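Local coordinates for DUF917 domain-containing protein (Chromobacterium violaceum, PDB 2O3I) that is of unknown function but carries the paired S-Me-THD-like N- and C-terminal domains of the DUF917 family, at residues Y43-A57 with S118-A131. The protein carries 2 engineered substitutions. Sequence-based numbering, arbitrary orientation.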
ATOM      1  N   TYR A  43     -27.499 -11.764 -12.143  1.00 29.59           N
ATOM      2  CA  TYR A  43     -26.239 -11.023 -12.158  1.00 30.13           C
ATOM      3  C   TYR A  43     -26.102 -10.061 -13.351  1.00 29.64           C
ATOM      4  O   TYR A  43     -25.846  -8.876 -13.153  1.00 30.14           O
ATOM      5  CB  TYR A  43     -25.059 -12.000 -12.109  1.00 29.37           C
ATOM      6  CG  TYR A  43     -23.720 -11.356 -11.788  1.00 32.42           C
ATOM      7  CD1 TYR A  43     -22.954 -10.741 -12.787  1.00 30.94           C
ATOM      8  CD2 TYR A  43     -23.212 -11.371 -10.483  1.00 32.20           C
ATOM      9  CE1 TYR A  43     -21.712 -10.166 -12.492  1.00 33.10           C
ATOM     10  CE2 TYR A  43     -21.975 -10.793 -10.178  1.00 33.30           C
ATOM     11  CZ  TYR A  43     -21.232 -10.199 -11.188  1.00 33.64           C
ATOM     12  OH  TYR A  43     -20.007  -9.654 -10.896  1.00 35.50           O
ATOM     13  N   TYR A  44     -26.274 -10.557 -14.576  1.00 28.15           N
ATOM     14  CA  TYR A  44     -26.167  -9.702 -15.760  1.00 27.66           C
ATOM     15  C   TYR A  44     -27.546  -9.315 -16.288  1.00 28.49           C
ATOM     16  O   TYR A  44     -28.246 -10.133 -16.884  1.00 28.21           O
ATOM     17  CB  TYR A  44     -25.381 -10.405 -16.872  1.00 24.08           C
ATOM     18  CG  TYR A  44     -23.935 -10.684 -16.531  1.00 23.62           C
ATOM     19  CD1 TYR A  44     -23.508 -11.979 -16.223  1.00 22.33           C
ATOM     20  CD2 TYR A  44     -22.990  -9.651 -16.510  1.00 21.32           C
ATOM     21  CE1 TYR A  44     -22.172 -12.244 -15.907  1.00 20.95           C
ATOM     22  CE2 TYR A  44     -21.653  -9.903 -16.193  1.00 21.29           C
ATOM     23  CZ  TYR A  44     -21.256 -11.205 -15.891  1.00 20.74           C
ATOM     24  OH  TYR A  44     -19.955 -11.463 -15.544  1.00 21.25           O
ATOM     25  N   PRO A  45     -27.953  -8.052 -16.087  1.00 29.15           N
ATOM     26  CA  PRO A  45     -29.271  -7.620 -16.565  1.00 30.98           C
ATOM     27  C   PRO A  45     -29.390  -7.597 -18.088  1.00 31.41           C
ATOM     28  O   PRO A  45     -30.479  -7.434 -18.629  1.00 31.63           O
ATOM     29  CB  PRO A  45     -29.429  -6.239 -15.932  1.00 28.41           C
ATOM     30  CG  PRO A  45     -28.016  -5.727 -15.928  1.00 30.81           C
ATOM     31  CD  PRO A  45     -27.220  -6.930 -15.471  1.00 28.80           C
ATOM     32  N   THR A  46     -28.273  -7.766 -18.785  1.00 33.53           N
ATOM     33  CA  THR A  46     -28.319  -7.767 -20.235  1.00 34.25           C
ATOM     34  C   THR A  46     -27.337  -8.757 -20.856  1.00 35.32           C
ATOM     35  O   THR A  46     -26.299  -9.085 -20.278  1.00 34.87           O
ATOM     36  CB  THR A  46     -28.104  -6.340 -20.808  1.00 34.08           C
ATOM     37  OG1 THR A  46     -28.279  -6.372 -22.224  1.00 35.08           O
ATOM     38  CG2 THR A  46     -26.721  -5.818 -20.484  1.00 34.66           C
ATOM     39  N   ASP A  47     -27.704  -9.217 -22.046  1.00 36.33           N
ATOM     40  CA  ASP A  47     -26.971 -10.210 -22.823  1.00 37.80           C
ATOM     41  C   ASP A  47     -26.096  -9.561 -23.896  1.00 36.70           C
ATOM     42  O   ASP A  47     -25.235 -10.207 -24.490  1.00 34.77           O
ATOM     43  CB  ASP A  47     -28.006 -11.126 -23.492  1.00 40.90           C
ATOM     44  CG  ASP A  47     -27.521 -12.537 -23.658  1.00 46.68           C
ATOM     45  OD1 ASP A  47     -26.919 -13.069 -22.698  1.00 50.38           O
ATOM     46  OD2 ASP A  47     -27.757 -13.127 -24.738  1.00 49.99           O
ATOM     47  N   LYS A  48     -26.334  -8.279 -24.141  1.00 36.84           N
ATOM     48  CA  LYS A  48     -25.616  -7.532 -25.163  1.00 36.83           C
ATOM     49  C   LYS A  48     -24.674  -6.489 -24.578  1.00 36.15           C
ATOM     50  O   LYS A  48     -25.004  -5.809 -23.607  1.00 36.25           O
ATOM     51  CB  LYS A  48     -26.622  -6.853 -26.096  1.00 39.71           C
ATOM     52  CG  LYS A  48     -27.535  -7.833 -26.837  1.00 45.11           C
ATOM     53  CD  LYS A  48     -28.657  -7.114 -27.587  1.00 48.02           C
ATOM     54  CE  LYS A  48     -29.335  -8.035 -28.600  1.00 48.88           C
ATOM     55  NZ  LYS A  48     -29.775  -9.325 -27.993  1.00 52.38           N
ATOM     56  N   VAL A  49     -23.500  -6.370 -25.186  1.00 34.31           N
ATOM     57  CA  VAL A  49     -22.497  -5.417 -24.743  1.00 33.57           C
ATOM     58  C   VAL A  49     -22.296  -4.340 -25.801  1.00 32.45           C
ATOM     59  O   VAL A  49     -21.841  -4.613 -26.912  1.00 30.91           O
ATOM     60  CB  VAL A  49     -21.145  -6.120 -24.468  1.00 34.05           C
ATOM     61  CG1 VAL A  49     -20.093  -5.098 -24.097  1.00 33.45           C
ATOM     62  CG2 VAL A  49     -21.306  -7.142 -23.347  1.00 34.75           C
ATOM     63  N   ARG A  50     -22.647  -3.113 -25.444  1.00 31.74           N
ATOM     64  CA  ARG A  50     -22.502  -1.987 -26.349  1.00 32.62           C
ATOM     65  C   ARG A  50     -21.035  -1.565 -26.419  1.00 30.17           C
ATOM     66  O   ARG A  50     -20.398  -1.341 -25.386  1.00 26.09           O
ATOM     67  CB  ARG A  50     -23.372  -0.829 -25.855  1.00 36.09           C
ATOM     68  CG  ARG A  50     -23.606   0.289 -26.858  1.00 42.04           C
ATOM     69  CD  ARG A  50     -25.023   0.851 -26.682  1.00 49.35           C
ATOM     70  NE  ARG A  50     -25.386   1.001 -25.269  1.00 54.93           N
ATOM     71  CZ  ARG A  50     -24.895   1.932 -24.454  1.00 57.81           C
ATOM     72  NH1 ARG A  50     -24.012   2.818 -24.905  1.00 59.93           N
ATOM     73  NH2 ARG A  50     -25.272   1.969 -23.178  1.00 56.73           N
ATOM     74  N   VAL A  51     -20.504  -1.485 -27.639  1.00 28.62           N
ATOM     75  CA  VAL A  51     -19.120  -1.071 -27.860  1.00 30.02           C
ATOM     76  C   VAL A  51     -19.136   0.185 -28.720  1.00 29.39           C
ATOM     77  O   VAL A  51     -19.728   0.189 -29.793  1.00 29.22           O
ATOM     78  CB  VAL A  51     -18.308  -2.140 -28.615  1.00 31.56           C
ATOM     79  CG1 VAL A  51     -16.842  -1.711 -28.682  1.00 28.69           C
ATOM     80  CG2 VAL A  51     -18.469  -3.499 -27.941  1.00 29.80           C
ATOM     81  N   VAL A  52     -18.478   1.242 -28.254  1.00 29.72           N
ATOM     82  CA  VAL A  52     -18.444   2.508 -28.984  1.00 30.60           C
ATOM     83  C   VAL A  52     -17.025   2.943 -29.367  1.00 31.38           C
ATOM     84  O   VAL A  52     -16.043   2.539 -28.731  1.00 29.35           O
ATOM     85  CB  VAL A  52     -19.086   3.643 -28.140  1.00 31.19           C
ATOM     86  CG1 VAL A  52     -20.533   3.298 -27.804  1.00 30.75           C
ATOM     87  CG2 VAL A  52     -18.294   3.852 -26.857  1.00 30.30           C
ATOM     88  N   ASP A  53     -16.919   3.759 -30.414  1.00 32.50           N
ATOM     89  CA  ASP A  53     -15.618   4.263 -30.836  1.00 32.79           C
ATOM     90  C   ASP A  53     -15.294   5.468 -29.968  1.00 31.37           C
ATOM     91  O   ASP A  53     -16.186   6.078 -29.376  1.00 27.49           O
ATOM     92  CB  ASP A  53     -15.630   4.671 -32.308  1.00 36.53           C
ATOM     93  CG  ASP A  53     -15.882   3.492 -33.236  1.00 42.16           C
ATOM     94  OD1 ASP A  53     -17.040   3.327 -33.683  1.00 42.84           O
ATOM     95  OD2 ASP A  53     -14.922   2.726 -33.505  1.00 43.36           O
ATOM     96  N   VAL A  54     -14.013   5.799 -29.882  1.00 30.33           N
ATOM     97  CA  VAL A  54     -13.577   6.919 -29.067  1.00 31.46           C
ATOM     98  C   VAL A  54     -14.375   8.196 -29.333  1.00 32.39           C
ATOM     99  O   VAL A  54     -14.786   8.874 -28.393  1.00 30.18           O
ATOM    100  CB  VAL A  54     -12.067   7.197 -29.276  1.00 30.66           C
ATOM    101  CG1 VAL A  54     -11.633   8.401 -28.451  1.00 29.08           C
ATOM    102  CG2 VAL A  54     -11.249   5.963 -28.889  1.00 28.81           C
ATOM    103  N   ASP A  55     -14.605   8.517 -30.606  1.00 35.11           N
ATOM    104  CA  ASP A  55     -15.340   9.733 -30.970  1.00 38.79           C
ATOM    105  C   ASP A  55     -16.834   9.677 -30.651  1.00 39.57           C
ATOM    106  O   ASP A  55     -17.543  10.676 -30.795  1.00 41.45           O
ATOM    107  CB  ASP A  55     -15.156  10.053 -32.463  1.00 41.92           C
ATOM    108  CG  ASP A  55     -13.710  10.368 -32.831  1.00 43.51           C
ATOM    109  OD1 ASP A  55     -13.064  11.169 -32.122  1.00 45.19           O
ATOM    110  OD2 ASP A  55     -13.220   9.820 -33.843  1.00 47.24           O
ATOM    111  N   GLU A  56     -17.312   8.513 -30.225  1.00 38.63           N
ATOM    112  CA  GLU A  56     -18.718   8.350 -29.874  1.00 37.80           C
ATOM    113  C   GLU A  56     -18.901   8.418 -28.362  1.00 35.82           C
ATOM    114  O   GLU A  56     -19.998   8.694 -27.871  1.00 35.10           O
ATOM    115  CB  GLU A  56     -19.244   7.009 -30.391  1.00 39.58           C
ATOM    116  CG  GLU A  56     -19.196   6.878 -31.898  1.00 45.20           C
ATOM    117  CD  GLU A  56     -19.713   5.542 -32.386  1.00 48.24           C
ATOM    118  OE1 GLU A  56     -19.189   4.498 -31.937  1.00 49.88           O
ATOM    119  OE2 GLU A  56     -20.638   5.535 -33.227  1.00 50.44           O
ATOM    120  N   ALA A  57     -17.821   8.160 -27.632  1.00 33.53           N
ATOM    121  CA  ALA A  57     -17.851   8.181 -26.176  1.00 32.98           C
ATOM    122  C   ALA A  57     -17.922   9.621 -25.679  1.00 32.96           C
ATOM    123  O   ALA A  57     -16.951  10.150 -25.145  1.00 31.73           O
ATOM    124  CB  ALA A  57     -16.615   7.492 -25.626  1.00 30.61           C
ATOM    125  N   SER A 118     -15.948  -5.753 -20.856  1.00 20.04           N
ATOM    126  CA  SER A 118     -17.246  -6.072 -21.419  1.00 20.90           C
ATOM    127  C   SER A 118     -18.246  -6.518 -20.349  1.00 20.71           C
ATOM    128  O   SER A 118     -19.390  -6.068 -20.319  1.00 21.03           O
ATOM    129  CB  SER A 118     -17.095  -7.162 -22.480  1.00 21.62           C
ATOM    130  OG  SER A 118     -16.348  -6.690 -23.591  1.00 24.80           O
ATOM    131  N   LEU A 119     -17.809  -7.407 -19.472  1.00 19.34           N
ATOM    132  CA  LEU A 119     -18.675  -7.907 -18.428  1.00 19.75           C
ATOM    133  C   LEU A 119     -19.083  -6.796 -17.467  1.00 19.76           C
ATOM    134  O   LEU A 119     -20.233  -6.751 -17.019  1.00 19.19           O
ATOM    135  CB  LEU A 119     -17.985  -9.052 -17.676  1.00 17.65           C
ATOM    136  CG  LEU A 119     -17.679 -10.298 -18.517  1.00 19.10           C
ATOM    137  CD1 LEU A 119     -17.026 -11.362 -17.640  1.00 15.48           C
ATOM    138  CD2 LEU A 119     -18.968 -10.828 -19.148  1.00 16.45           C
ATOM    139  N   VAL A 120     -18.148  -5.899 -17.160  1.00 17.88           N
ATOM    140  CA  VAL A 120     -18.436  -4.797 -16.256  1.00 18.76           C
ATOM    141  C   VAL A 120     -19.460  -3.834 -16.869  1.00 21.47           C
ATOM    142  O   VAL A 120     -20.391  -3.390 -16.187  1.00 20.35           O
ATOM    143  CB  VAL A 120     -17.150  -4.029 -15.888  1.00 18.45           C
ATOM    144  CG1 VAL A 120     -17.502  -2.762 -15.118  1.00 14.75           C
ATOM    145  CG2 VAL A 120     -16.235  -4.917 -15.043  1.00 13.73           C
ATOM    146  N   ALA A 121     -19.292  -3.523 -18.150  1.00 21.70           N
ATOM    147  CA  ALA A 121     -20.210  -2.627 -18.851  1.00 24.96           C
ATOM    148  C   ALA A 121     -21.626  -3.222 -18.873  1.00 26.09           C
ATOM    149  O   ALA A 121     -22.608  -2.526 -18.618  1.00 27.33           O
ATOM    150  CB  ALA A 121     -19.716  -2.387 -20.279  1.00 22.11           C
ATOM    151  N   ALA A 122     -21.719  -4.510 -19.180  1.00 27.05           N
ATOM    152  CA  ALA A 122     -23.007  -5.201 -19.225  1.00 29.55           C
ATOM    153  C   ALA A 122     -23.674  -5.156 -17.859  1.00 30.58           C
ATOM    154  O   ALA A 122     -24.885  -4.990 -17.751  1.00 32.66           O
ATOM    155  CB  ALA A 122     -22.805  -6.651 -19.648  1.00 28.26           C
ATOM    156  N   LYS A 123     -22.864  -5.307 -16.817  1.00 30.60           N
ATOM    157  CA  LYS A 123     -23.344  -5.301 -15.448  1.00 30.34           C
ATOM    158  C   LYS A 123     -23.799  -3.926 -14.954  1.00 30.65           C
ATOM    159  O   LYS A 123     -24.771  -3.817 -14.206  1.00 30.62           O
ATOM    160  CB  LYS A 123     -22.239  -5.833 -14.531  1.00 32.00           C
ATOM    161  CG  LYS A 123     -22.553  -5.786 -13.040  1.00 32.38           C
ATOM    162  CD  LYS A 123     -23.692  -6.725 -12.661  1.00 36.24           C
ATOM    163  CE  LYS A 123     -23.900  -6.778 -11.147  1.00 34.40           C
ATOM    164  NZ  LYS A 123     -25.055  -7.641 -10.816  1.00 33.52           N
ATOM    165  N   LEU A 124     -23.105  -2.875 -15.373  1.00 30.22           N
ATOM    166  CA  LEU A 124     -23.438  -1.532 -14.918  1.00 28.18           C
ATOM    167  C   LEU A 124     -24.196  -0.675 -15.921  1.00 28.57           C
ATOM    168  O   LEU A 124     -24.553   0.468 -15.622  1.00 29.40           O
ATOM    169  CB  LEU A 124     -22.159  -0.810 -14.498  1.00 28.68           C
ATOM    170  CG  LEU A 124     -21.335  -1.521 -13.422  1.00 28.42           C
ATOM    171  CD1 LEU A 124     -20.142  -0.663 -13.059  1.00 29.68           C
ATOM    172  CD2 LEU A 124     -22.193  -1.775 -12.195  1.00 31.49           C
ATOM    173  N   GLY A 125     -24.446  -1.220 -17.105  1.00 27.28           N
ATOM    174  CA  GLY A 125     -25.160  -0.464 -18.117  1.00 28.14           C
ATOM    175  C   GLY A 125     -24.291   0.594 -18.778  1.00 29.04           C
ATOM    176  O   GLY A 125     -24.767   1.678 -19.124  1.00 28.87           O
ATOM    177  N   LEU A 126     -23.011   0.281 -18.961  1.00 27.90           N
ATOM    178  CA  LEU A 126     -22.085   1.219 -19.586  1.00 27.80           C
ATOM    179  C   LEU A 126     -21.693   0.717 -20.965  1.00 27.64           C
ATOM    180  O   LEU A 126     -22.115  -0.353 -21.396  1.00 28.07           O
ATOM    181  CB  LEU A 126     -20.820   1.363 -18.736  1.00 26.81           C
ATOM    182  CG  LEU A 126     -21.012   1.559 -17.226  1.00 28.13           C
ATOM    183  CD1 LEU A 126     -19.660   1.494 -16.535  1.00 27.50           C
ATOM    184  CD2 LEU A 126     -21.688   2.891 -16.947  1.00 27.87           C
ATOM    185  N   ALA A 127     -20.888   1.503 -21.664  1.00 27.68           N
ATOM    186  CA  ALA A 127     -20.410   1.107 -22.975  1.00 28.05           C
ATOM    187  C   ALA A 127     -18.889   0.968 -22.891  1.00 27.46           C
ATOM    188  O   ALA A 127     -18.219   1.749 -22.211  1.00 27.76           O
ATOM    189  CB  ALA A 127     -20.795   2.152 -24.026  1.00 26.88           C
ATOM    190  N   VAL A 128     -18.355  -0.045 -23.561  1.00 27.66           N
ATOM    191  CA  VAL A 128     -16.915  -0.280 -23.575  1.00 27.91           C
ATOM    192  C   VAL A 128     -16.349   0.411 -24.812  1.00 26.20           C
ATOM    193  O   VAL A 128     -16.946   0.362 -25.886  1.00 25.29           O
ATOM    194  CB  VAL A 128     -16.605  -1.797 -23.618  1.00 28.66           C
ATOM    195  CG1 VAL A 128     -17.349  -2.441 -24.774  1.00 32.88           C
ATOM    196  CG2 VAL A 128     -15.102  -2.028 -23.751  1.00 27.09           C
ATOM    197  N   VAL A 129     -15.209   1.076 -24.655  1.00 24.26           N
ATOM    198  CA  VAL A 129     -14.593   1.781 -25.773  1.00 22.08           C
ATOM    199  C   VAL A 129     -13.778   0.824 -26.639  1.00 22.19           C
ATOM    200  O   VAL A 129     -13.068  -0.029 -26.118  1.00 22.54           O
ATOM    201  CB  VAL A 129     -13.694   2.918 -25.251  1.00 21.76           C
ATOM    202  CG1 VAL A 129     -13.007   3.629 -26.412  1.00 22.25           C
ATOM    203  CG2 VAL A 129     -14.538   3.896 -24.442  1.00 18.72           C
ATOM    204  N   ASP A 130     -13.894   0.955 -27.960  1.00 22.62           N
ATOM    205  CA  ASP A 130     -13.159   0.092 -28.885  1.00 20.34           C
ATOM    206  C   ASP A 130     -11.755   0.648 -28.964  1.00 20.41           C
ATOM    207  O   ASP A 130     -11.400   1.349 -29.913  1.00 21.77           O
ATOM    208  CB  ASP A 130     -13.822   0.091 -30.277  1.00 20.19           C
ATOM    209  CG  ASP A 130     -13.214  -0.953 -31.224  1.00 22.46           C
ATOM    210  OD1 ASP A 130     -12.348  -1.740 -30.788  1.00 21.25           O
ATOM    211  OD2 ASP A 130     -13.607  -0.997 -32.412  1.00 24.33           O
ATOM    212  N   ALA A 131     -10.962   0.327 -27.943  1.00 20.45           N
ATOM    213  CA  ALA A 131      -9.594   0.801 -27.836  1.00 19.95           C
ATOM    214  C   ALA A 131      -8.984   0.301 -26.543  1.00 20.36           C
ATOM    215  O   ALA A 131      -9.653  -0.354 -25.746  1.00 21.67           O
ATOM    216  CB  ALA A 131      -9.577   2.329 -27.834  1.00 15.80           C
TER
HETATM  217  O   HOH W   1     -12.374   3.648 -31.270  1.00 25.72           O
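Parallel strands 49-52 and 127-129 pair side by side in the mixed sheet of the chain, within the S-Me-THD-like N-terminal region, and the end of helix 111-124 packs on the loop before strand 49-52. Strand 3-5 borders 49-52 and strand 101-105 borders 127-129. Three backbone bonds join the pair: Val-128 N to Arg-50 O (3.0 Å), Val-52 N to Val-128 O (3.0 Å) and Asp-130 N to Val-52 O (2.8 Å). On one face Val-51 CG2 lies beside Val-128 CG1 at 3.5 Å, the two side chains pointing the same way. On the other, Val-52 CG1 rests on Ala-127 CB. Past the strands, a water bridges Val-54 N and Asp-130 O. Asp-130 OD2 is hydrogen-bonded to Ser-227 OG.

At the helix, Val-49 CG2 meets Ala-122 CB at 4.0 Å. Leu-119 O lies at the edge of the Tyr-44 ring, in its plane, 3.6 Å from Tyr-44 CE2. A bend at chi2 (66°) carries the Lys-123 chain across the Tyr-43 side chain at about a right angle. Lys-123 NZ then sits over one face of that ring, in a cation-pi contact 4.1 Å from the ring centroid, and also donates to a lone pair of Tyr-43 O at 2.8 Å.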